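Local coordinates for protein putative adhesin (Parabacteroides distasonis, PDB 3LJY) that is of unknown function but, as a putative adhesin of the head GIN domain family, probably takes part in cell adhesion, at residues Met101-Leu106 against Gln122-Val127; Asn141-His146 against Thr163-Asn168. All blocks are in the same frame, centred on the assembly; numbering follows the deposited sequence.

Contact 1 of 2, residues Met101-Leu106 against Gln122-Val127; sequences MVNSPL and QLKETV
Lys124 lies level with Asn103 on the adjacent coil and extends along it toward Met101, so its side chain can be followed atom by atom against the neighbouring segment. Lys124 CB lies 3.5 Å from Val102 O, the same oxygen that accepts the bond from Lys124 N (3.1 Å, N-H...O angle 165°). CG is anti to the carbonyl carbon (chi1 -72°) and still faces that oxygen; from there the extended chain runs beside Asn103, both side chains pointing the same way. Lys124 CD lies 3.3 Å from Asn103 OD1, CE passes the same amide oxygen and nears Met101 CG, and Lys124 NZ donates to Asn103 OD1 at 3.0 Å, tilted 17° from the carbonyl plane. The amide nitrogen of Asn103 bonds to Asn34 on the adjacent strand 32-37, so both ends of the amide are engaged and its rotation is fixed. Lys124 NZ also sits 3.6 Å from Met101 SE, the selenium of a selenomethionine whose side chain runs alongside that of Gln122.

The backbones are in parallel register: Val102 N donates to Gln122 O at 2.9 Å, and beyond the turn Leu106 N donates to Thr126 O at 3.0 Å. Between these points the chains separate, and one water bridges them, donating to Ser104 O and accepting from Glu125 N, while Glu125 CB packs against the Ser104-Pro105 peptide. On the buried face Val102 CG2 meets Leu123 CD2 at 3.5 Å, and Leu106 lies beside Val127. Met101 and Gln122 share the outer face. Parallel bridges resuming after a matching corner, with aliphatic side chains stacked inside, are characteristic of successive coils of a parallel beta-helix.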
HETATM    1  N   MSE A 101      -2.088  -0.071  -8.055  1.00 46.10           N
HETATM    2  CA  MSE A 101      -3.075   1.022  -8.029  1.00 44.81           C
HETATM    3  C   MSE A 101      -4.453   0.466  -7.889  1.00 43.43           C
HETATM    4  O   MSE A 101      -4.833  -0.367  -8.678  1.00 42.13           O
HETATM    5  CB  MSE A 101      -2.978   1.847  -9.310  1.00 43.94           C
HETATM    6  CG  MSE A 101      -1.655   2.552  -9.398  1.00 45.83           C
HETATM    7 SE   MSE A 101      -1.108   3.209 -11.100  0.75 45.44          SE
HETATM    8  CE  MSE A 101      -0.703   1.530 -11.955  1.00 34.51           C
ATOM      9  N   VAL A 102      -5.172   0.900  -6.852  1.00 44.87           N
ATOM     10  CA  VAL A 102      -6.612   0.621  -6.702  1.00 43.88           C
ATOM     11  C   VAL A 102      -7.331   1.849  -7.200  1.00 44.64           C
ATOM     12  O   VAL A 102      -7.176   2.906  -6.639  1.00 44.92           O
ATOM     13  CB  VAL A 102      -7.014   0.257  -5.262  1.00 42.94           C
ATOM     14  CG1 VAL A 102      -8.579   0.149  -5.106  1.00 39.66           C
ATOM     15  CG2 VAL A 102      -6.316  -1.052  -4.841  1.00 41.12           C
ATOM     16  N   ASN A 103      -8.087   1.681  -8.287  1.00 45.76           N
ATOM     17  CA  ASN A 103      -8.658   2.786  -9.037  1.00 46.67           C
ATOM     18  C   ASN A 103     -10.140   2.982  -8.798  1.00 47.18           C
ATOM     19  O   ASN A 103     -10.723   3.829  -9.450  1.00 47.25           O
ATOM     20  CB  ASN A 103      -8.431   2.583 -10.549  1.00 46.64           C
ATOM     21  CG  ASN A 103      -6.982   2.559 -10.911  1.00 44.87           C
ATOM     22  OD1 ASN A 103      -6.217   3.394 -10.426  1.00 45.06           O
ATOM     23  ND2 ASN A 103      -6.574   1.596 -11.722  1.00 39.24           N
ATOM     24  N   SER A 104     -10.734   2.188  -7.899  1.00 47.11           N
ATOM     25  CA  SER A 104     -12.132   2.320  -7.531  1.00 45.98           C
ATOM     26  C   SER A 104     -12.191   2.595  -6.040  1.00 45.68           C
ATOM     27  O   SER A 104     -11.213   2.408  -5.350  1.00 45.14           O
ATOM     28  CB  SER A 104     -12.847   1.011  -7.768  1.00 46.42           C
ATOM     29  OG  SER A 104     -12.310   0.045  -6.881  1.00 43.29           O
ATOM     30  N   PRO A 105     -13.360   3.028  -5.532  1.00 45.59           N
ATOM     31  CA  PRO A 105     -13.576   2.912  -4.114  1.00 45.36           C
ATOM     32  C   PRO A 105     -13.301   1.488  -3.674  1.00 45.95           C
ATOM     33  O   PRO A 105     -13.409   0.561  -4.489  1.00 46.63           O
ATOM     34  CB  PRO A 105     -15.053   3.243  -3.971  1.00 45.94           C
ATOM     35  CG  PRO A 105     -15.369   4.104  -5.127  1.00 45.20           C
ATOM     36  CD  PRO A 105     -14.521   3.625  -6.225  1.00 45.56           C
ATOM     37  N   LEU A 106     -12.887   1.323  -2.422  1.00 45.81           N
ATOM     38  CA  LEU A 106     -12.707  -0.002  -1.823  1.00 46.27           C
ATOM     39  C   LEU A 106     -13.519  -0.073  -0.532  1.00 46.61           C
ATOM     40  O   LEU A 106     -13.337   0.748   0.352  1.00 47.03           O
ATOM     41  CB  LEU A 106     -11.224  -0.282  -1.568  1.00 45.77           C
ATOM     42  CG  LEU A 106     -10.830  -1.679  -1.031  1.00 46.64           C
ATOM     43  CD1 LEU A 106     -11.053  -2.787  -2.028  1.00 43.36           C
ATOM     44  CD2 LEU A 106      -9.358  -1.690  -0.596  1.00 44.03           C
ATOM     45  N   GLN A 122      -0.865   2.835  -4.506  1.00 44.13           N
ATOM     46  CA  GLN A 122      -1.758   4.009  -4.596  1.00 44.73           C
ATOM     47  C   GLN A 122      -3.228   3.609  -4.447  1.00 45.14           C
ATOM     48  O   GLN A 122      -3.772   2.988  -5.335  1.00 43.95           O
ATOM     49  CB  GLN A 122      -1.585   4.702  -5.937  1.00 44.96           C
ATOM     50  CG  GLN A 122      -0.120   4.861  -6.349  1.00 45.87           C
ATOM     51  CD  GLN A 122       0.051   5.745  -7.563  1.00 46.61           C
ATOM     52  OE1 GLN A 122      -0.472   6.852  -7.600  1.00 45.92           O
ATOM     53  NE2 GLN A 122       0.803   5.267  -8.557  1.00 45.90           N
ATOM     54  N   LEU A 123      -3.851   3.934  -3.312  1.00 45.09           N
ATOM     55  CA  LEU A 123      -5.295   3.745  -3.143  1.00 44.13           C
ATOM     56  C   LEU A 123      -5.935   5.073  -3.403  1.00 44.05           C
ATOM     57  O   LEU A 123      -5.913   5.953  -2.535  1.00 42.56           O
ATOM     58  CB  LEU A 123      -5.684   3.204  -1.764  1.00 42.09           C
ATOM     59  CG  LEU A 123      -4.792   2.035  -1.301  1.00 44.07           C
ATOM     60  CD1 LEU A 123      -5.079   1.630   0.159  1.00 43.05           C
ATOM     61  CD2 LEU A 123      -4.859   0.820  -2.237  1.00 41.16           C
ATOM     62  N   LYS A 124      -6.522   5.193  -4.600  1.00 44.76           N
ATOM     63  CA  LYS A 124      -6.858   6.486  -5.191  1.00 47.35           C
ATOM     64  C   LYS A 124      -8.221   7.006  -4.815  1.00 48.08           C
ATOM     65  O   LYS A 124      -8.429   8.203  -4.837  1.00 47.76           O
ATOM     66  CB  LYS A 124      -6.772   6.408  -6.715  1.00 46.28           C
ATOM     67  CG  LYS A 124      -5.380   6.315  -7.191  1.00 49.26           C
ATOM     68  CD  LYS A 124      -5.365   6.019  -8.653  1.00 52.36           C
ATOM     69  CE  LYS A 124      -3.957   5.950  -9.189  1.00 53.93           C
ATOM     70  NZ  LYS A 124      -3.952   5.287 -10.549  1.00 56.72           N
ATOM     71  N   GLU A 125      -9.153   6.104  -4.514  1.00 49.03           N
ATOM     72  CA  GLU A 125     -10.527   6.489  -4.154  1.00 48.63           C
ATOM     73  C   GLU A 125     -10.814   6.062  -2.721  1.00 46.99           C
ATOM     74  O   GLU A 125     -10.025   5.334  -2.102  1.00 47.25           O
ATOM     75  CB  GLU A 125     -11.556   5.831  -5.091  1.00 48.23           C
ATOM     76  CG  GLU A 125     -11.308   6.018  -6.574  1.00 52.68           C
ATOM     77  CD  GLU A 125     -11.360   7.484  -7.034  1.00 57.05           C
ATOM     78  OE1 GLU A 125     -12.080   8.303  -6.414  1.00 59.13           O
ATOM     79  OE2 GLU A 125     -10.650   7.820  -8.016  1.00 64.15           O
ATOM     80  N   THR A 126     -11.972   6.468  -2.220  1.00 45.32           N
ATOM     81  CA  THR A 126     -12.305   6.290  -0.812  1.00 46.10           C
ATOM     82  C   THR A 126     -12.241   4.814  -0.424  1.00 46.34           C
ATOM     83  O   THR A 126     -12.863   3.969  -1.069  1.00 47.60           O
ATOM     84  CB  THR A 126     -13.695   6.889  -0.505  1.00 46.70           C
ATOM     85  OG1 THR A 126     -13.739   8.206  -1.043  1.00 46.62           O
ATOM     86  CG2 THR A 126     -13.995   6.970   1.025  1.00 42.84           C
ATOM     87  N   VAL A 127     -11.469   4.534   0.629  1.00 45.34           N
ATOM     88  CA  VAL A 127     -11.376   3.208   1.251  1.00 43.62           C
ATOM     89  C   VAL A 127     -12.229   3.219   2.502  1.00 43.61           C
ATOM     90  O   VAL A 127     -11.880   3.880   3.478  1.00 45.94           O
ATOM     91  CB  VAL A 127      -9.911   2.822   1.596  1.00 43.07           C
ATOM     92  CG1 VAL A 127      -9.842   1.468   2.307  1.00 40.27           C
ATOM     93  CG2 VAL A 127      -9.054   2.753   0.303  1.00 41.37           C
TER
HETATM   94  O   HOH W   1      -9.214   3.267  -3.696  1.00 28.40           O

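Contact 2 of 2, residues Asn141-His146 against Thr163-Asn168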
ATOM      1  N   ASN A 141       6.762   2.753  -0.914  1.00 44.46           N
ATOM      2  CA  ASN A 141       5.927   3.928  -0.639  1.00 43.83           C
ATOM      3  C   ASN A 141       4.462   3.570  -0.812  1.00 43.29           C
ATOM      4  O   ASN A 141       4.140   2.808  -1.684  1.00 43.72           O
ATOM      5  CB  ASN A 141       6.270   5.050  -1.626  1.00 43.69           C
ATOM      6  CG  ASN A 141       7.549   5.765  -1.280  1.00 44.76           C
ATOM      7  OD1 ASN A 141       8.614   5.499  -1.829  1.00 44.70           O
ATOM      8  ND2 ASN A 141       7.447   6.683  -0.353  1.00 48.44           N
HETATM    9  N   MSE A 142       3.598   4.107   0.031  1.00 44.17           N
HETATM   10  CA  MSE A 142       2.166   4.065  -0.177  1.00 46.16           C
HETATM   11  C   MSE A 142       1.581   5.452  -0.110  1.00 45.43           C
HETATM   12  O   MSE A 142       1.998   6.269   0.721  1.00 44.65           O
HETATM   13  CB  MSE A 142       1.489   3.240   0.888  1.00 46.20           C
HETATM   14  CG  MSE A 142       2.061   1.873   0.964  1.00 52.16           C
HETATM   15 SE   MSE A 142       0.851   0.646   1.830  0.75 52.18          SE
HETATM   16  CE  MSE A 142       2.034  -0.866   1.947  1.00 43.22           C
ATOM     17  N   VAL A 143       0.595   5.702  -0.974  1.00 45.48           N
ATOM     18  CA  VAL A 143      -0.231   6.914  -0.928  1.00 44.58           C
ATOM     19  C   VAL A 143      -1.692   6.527  -0.881  1.00 44.65           C
ATOM     20  O   VAL A 143      -2.178   5.855  -1.758  1.00 45.18           O
ATOM     21  CB  VAL A 143      -0.021   7.811  -2.144  1.00 43.28           C
ATOM     22  CG1 VAL A 143      -0.881   9.007  -2.009  1.00 40.33           C
ATOM     23  CG2 VAL A 143       1.473   8.223  -2.298  1.00 42.28           C
ATOM     24  N   VAL A 144      -2.397   6.953   0.163  1.00 47.67           N
ATOM     25  CA  VAL A 144      -3.833   6.684   0.333  1.00 45.13           C
ATOM     26  C   VAL A 144      -4.573   8.018   0.307  1.00 46.40           C
ATOM     27  O   VAL A 144      -4.357   8.835   1.200  1.00 46.27           O
ATOM     28  CB  VAL A 144      -4.092   5.972   1.701  1.00 45.99           C
ATOM     29  CG1 VAL A 144      -5.570   5.663   1.916  1.00 41.79           C
ATOM     30  CG2 VAL A 144      -3.252   4.696   1.815  1.00 44.07           C
ATOM     31  N   ASN A 145      -5.439   8.234  -0.701  1.00 46.64           N
ATOM     32  CA  ASN A 145      -6.107   9.512  -0.889  1.00 46.03           C
ATOM     33  C   ASN A 145      -7.187   9.766   0.168  1.00 46.53           C
ATOM     34  O   ASN A 145      -7.292  10.871   0.673  1.00 46.91           O
ATOM     35  CB  ASN A 145      -6.702   9.640  -2.307  1.00 44.79           C
ATOM     36  CG  ASN A 145      -5.636   9.791  -3.407  1.00 45.98           C
ATOM     37  OD1 ASN A 145      -4.441   9.928  -3.153  1.00 44.02           O
ATOM     38  ND2 ASN A 145      -6.090   9.730  -4.657  1.00 48.23           N
ATOM     39  N   HIS A 146      -8.004   8.764   0.489  1.00 47.05           N
ATOM     40  CA  HIS A 146      -9.117   8.994   1.394  1.00 46.34           C
ATOM     41  C   HIS A 146      -9.535   7.705   2.128  1.00 46.54           C
ATOM     42  O   HIS A 146      -9.901   6.721   1.509  1.00 48.41           O
ATOM     43  CB  HIS A 146     -10.239   9.630   0.598  1.00 45.17           C
ATOM     44  CG  HIS A 146     -11.467   9.978   1.395  1.00 45.59           C
ATOM     45  ND1 HIS A 146     -12.713  10.095   0.813  1.00 48.03           N
ATOM     46  CD2 HIS A 146     -11.645  10.228   2.713  1.00 47.49           C
ATOM     47  CE1 HIS A 146     -13.598  10.406   1.742  1.00 47.97           C
ATOM     48  NE2 HIS A 146     -12.978  10.484   2.904  1.00 44.90           N
ATOM     49  N   THR A 163       1.721   7.946   3.014  1.00 44.77           N
ATOM     50  CA  THR A 163       0.907   9.181   3.041  1.00 43.35           C
ATOM     51  C   THR A 163      -0.574   8.835   3.105  1.00 43.58           C
ATOM     52  O   THR A 163      -1.020   7.991   2.365  1.00 46.63           O
ATOM     53  CB  THR A 163       1.180  10.057   1.813  1.00 41.49           C
ATOM     54  OG1 THR A 163       2.558  10.423   1.784  1.00 42.53           O
ATOM     55  CG2 THR A 163       0.319  11.319   1.828  1.00 40.80           C
ATOM     56  N   ILE A 164      -1.318   9.433   4.025  1.00 44.59           N
ATOM     57  CA  ILE A 164      -2.774   9.326   4.044  1.00 45.02           C
ATOM     58  C   ILE A 164      -3.299  10.755   4.077  1.00 46.58           C
ATOM     59  O   ILE A 164      -3.080  11.479   5.066  1.00 44.82           O
ATOM     60  CB  ILE A 164      -3.372   8.534   5.250  1.00 45.44           C
ATOM     61  CG1 ILE A 164      -2.690   7.171   5.435  1.00 44.89           C
ATOM     62  CG2 ILE A 164      -4.898   8.340   5.048  1.00 41.97           C
ATOM     63  CD1 ILE A 164      -3.128   6.434   6.696  1.00 44.03           C
ATOM     64  N   LYS A 165      -3.973  11.141   2.986  1.00 46.34           N
ATOM     65  CA  LYS A 165      -4.208  12.531   2.667  1.00 46.07           C
ATOM     66  C   LYS A 165      -5.421  13.096   3.366  1.00 47.07           C
ATOM     67  O   LYS A 165      -5.467  14.291   3.642  1.00 48.08           O
ATOM     68  CB  LYS A 165      -4.398  12.684   1.176  1.00 45.43           C
ATOM     69  CG  LYS A 165      -3.144  12.493   0.399  1.00 47.60           C
ATOM     70  CD  LYS A 165      -3.382  12.764  -1.099  1.00 45.79           C
ATOM     71  CE  LYS A 165      -2.132  12.416  -1.924  1.00 46.19           C
ATOM     72  NZ  LYS A 165      -2.366  12.468  -3.393  1.00 47.58           N
ATOM     73  N   LYS A 166      -6.420  12.260   3.610  1.00 48.02           N
ATOM     74  CA  LYS A 166      -7.622  12.728   4.241  1.00 50.66           C
ATOM     75  C   LYS A 166      -8.515  11.608   4.758  1.00 47.34           C
ATOM     76  O   LYS A 166      -8.379  10.466   4.376  1.00 44.45           O
ATOM     77  CB  LYS A 166      -8.391  13.672   3.293  1.00 50.67           C
ATOM     78  CG  LYS A 166      -9.481  13.058   2.486  1.00 57.07           C
ATOM     79  CD  LYS A 166     -10.207  14.116   1.594  1.00 57.39           C
ATOM     80  CE  LYS A 166     -11.032  13.427   0.516  1.00 62.24           C
ATOM     81  NZ  LYS A 166     -11.606  14.337  -0.567  1.00 66.29           N
ATOM     82  N   GLY A 167      -9.442  11.976   5.631  1.00 46.88           N
ATOM     83  CA  GLY A 167     -10.436  11.041   6.145  1.00 45.99           C
ATOM     84  C   GLY A 167     -10.503  10.926   7.653  1.00 44.65           C
ATOM     85  O   GLY A 167     -10.103  11.837   8.388  1.00 45.80           O
ATOM     86  N   ASN A 168     -11.048   9.800   8.106  1.00 44.02           N
ATOM     87  CA  ASN A 168     -11.227   9.520   9.523  1.00 43.67           C
ATOM     88  C   ASN A 168     -10.870   8.068   9.822  1.00 43.87           C
ATOM     89  O   ASN A 168     -11.141   7.192   9.025  1.00 42.75           O
ATOM     90  CB  ASN A 168     -12.684   9.739   9.973  1.00 44.62           C
ATOM     91  CG  ASN A 168     -13.186  11.156   9.734  1.00 45.15           C
ATOM     92  OD1 ASN A 168     -12.996  12.066  10.560  1.00 46.03           O
ATOM     93  ND2 ASN A 168     -13.849  11.344   8.608  1.00 43.19           N
TER
HETATM   94  O   HOH W   2       4.266   8.532   0.874  1.00 55.33           O
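A corner between two coils of a parallel beta-helix sets Val143 and Val144 against Thr163 and Ile164, the two segments running 16° apart. Three backbone bonds follow the parallel register of the Val143-Thr163 and Val144-Ile164 bridges: Thr163 N to Met142 O (2.9 Å), Val144 N to Thr163 O (2.8 Å) and Lys165 N to Val144 O (2.9 Å). A water donates to Met142 O, which thus has two donors, and the same water lies 2.7 Å from Thr163 OG1.

Val144 and Ile164 lie side by side on the buried face, CB of the valine beside CG1 of the isoleucine. On the other face the extended chain of Lys165 slants across Val143, with Lys165 CE 3.6 Å from Val143 CG1. Lys165 NZ makes a weak bond to Asn145 OD1 (3.3 Å); the stronger partner of this asparagine is Lys124, on the coil before.

Past the turn, a chi1 of -178° swings the His146 imidazole away from the backbone N, and Lys166 crosses it. Lys166 CE forms a CH-pi contact over one face of the His146 ring, 3.8 Å from the centroid and 19° off the normal, whereas Gly167 CA and Lys166 O meet the ring at its edge. A hydrogen bond between NE2 and Glu148 helps to fix the ring's rotation. Such matched corners, with like positions repeated from coil to coil, typify the beta-helix.

Contacts 1 and 2 follow in series along the chain, with centres about 10 Å apart, and 122-127 lies directly beside 141-146. The seam between them repeats the stacking: Lys124 O accepts from Asn145 ND2 at 2.8 Å, and Val127 N is 2.8 Å from His146 O, a probable hydrogen bond. His146 ND1 also lies 2.8 Å from Thr126 OG1. Each contact sets an asparagine OD1 against a lysine NZ of the next coil. Inside, Leu123 CD1 and Val144 CG2 come within 3.9 Å, continuing the aliphatic column across both contacts, as expected where strands 120-123 and 141-144 are neighbours in one sheet.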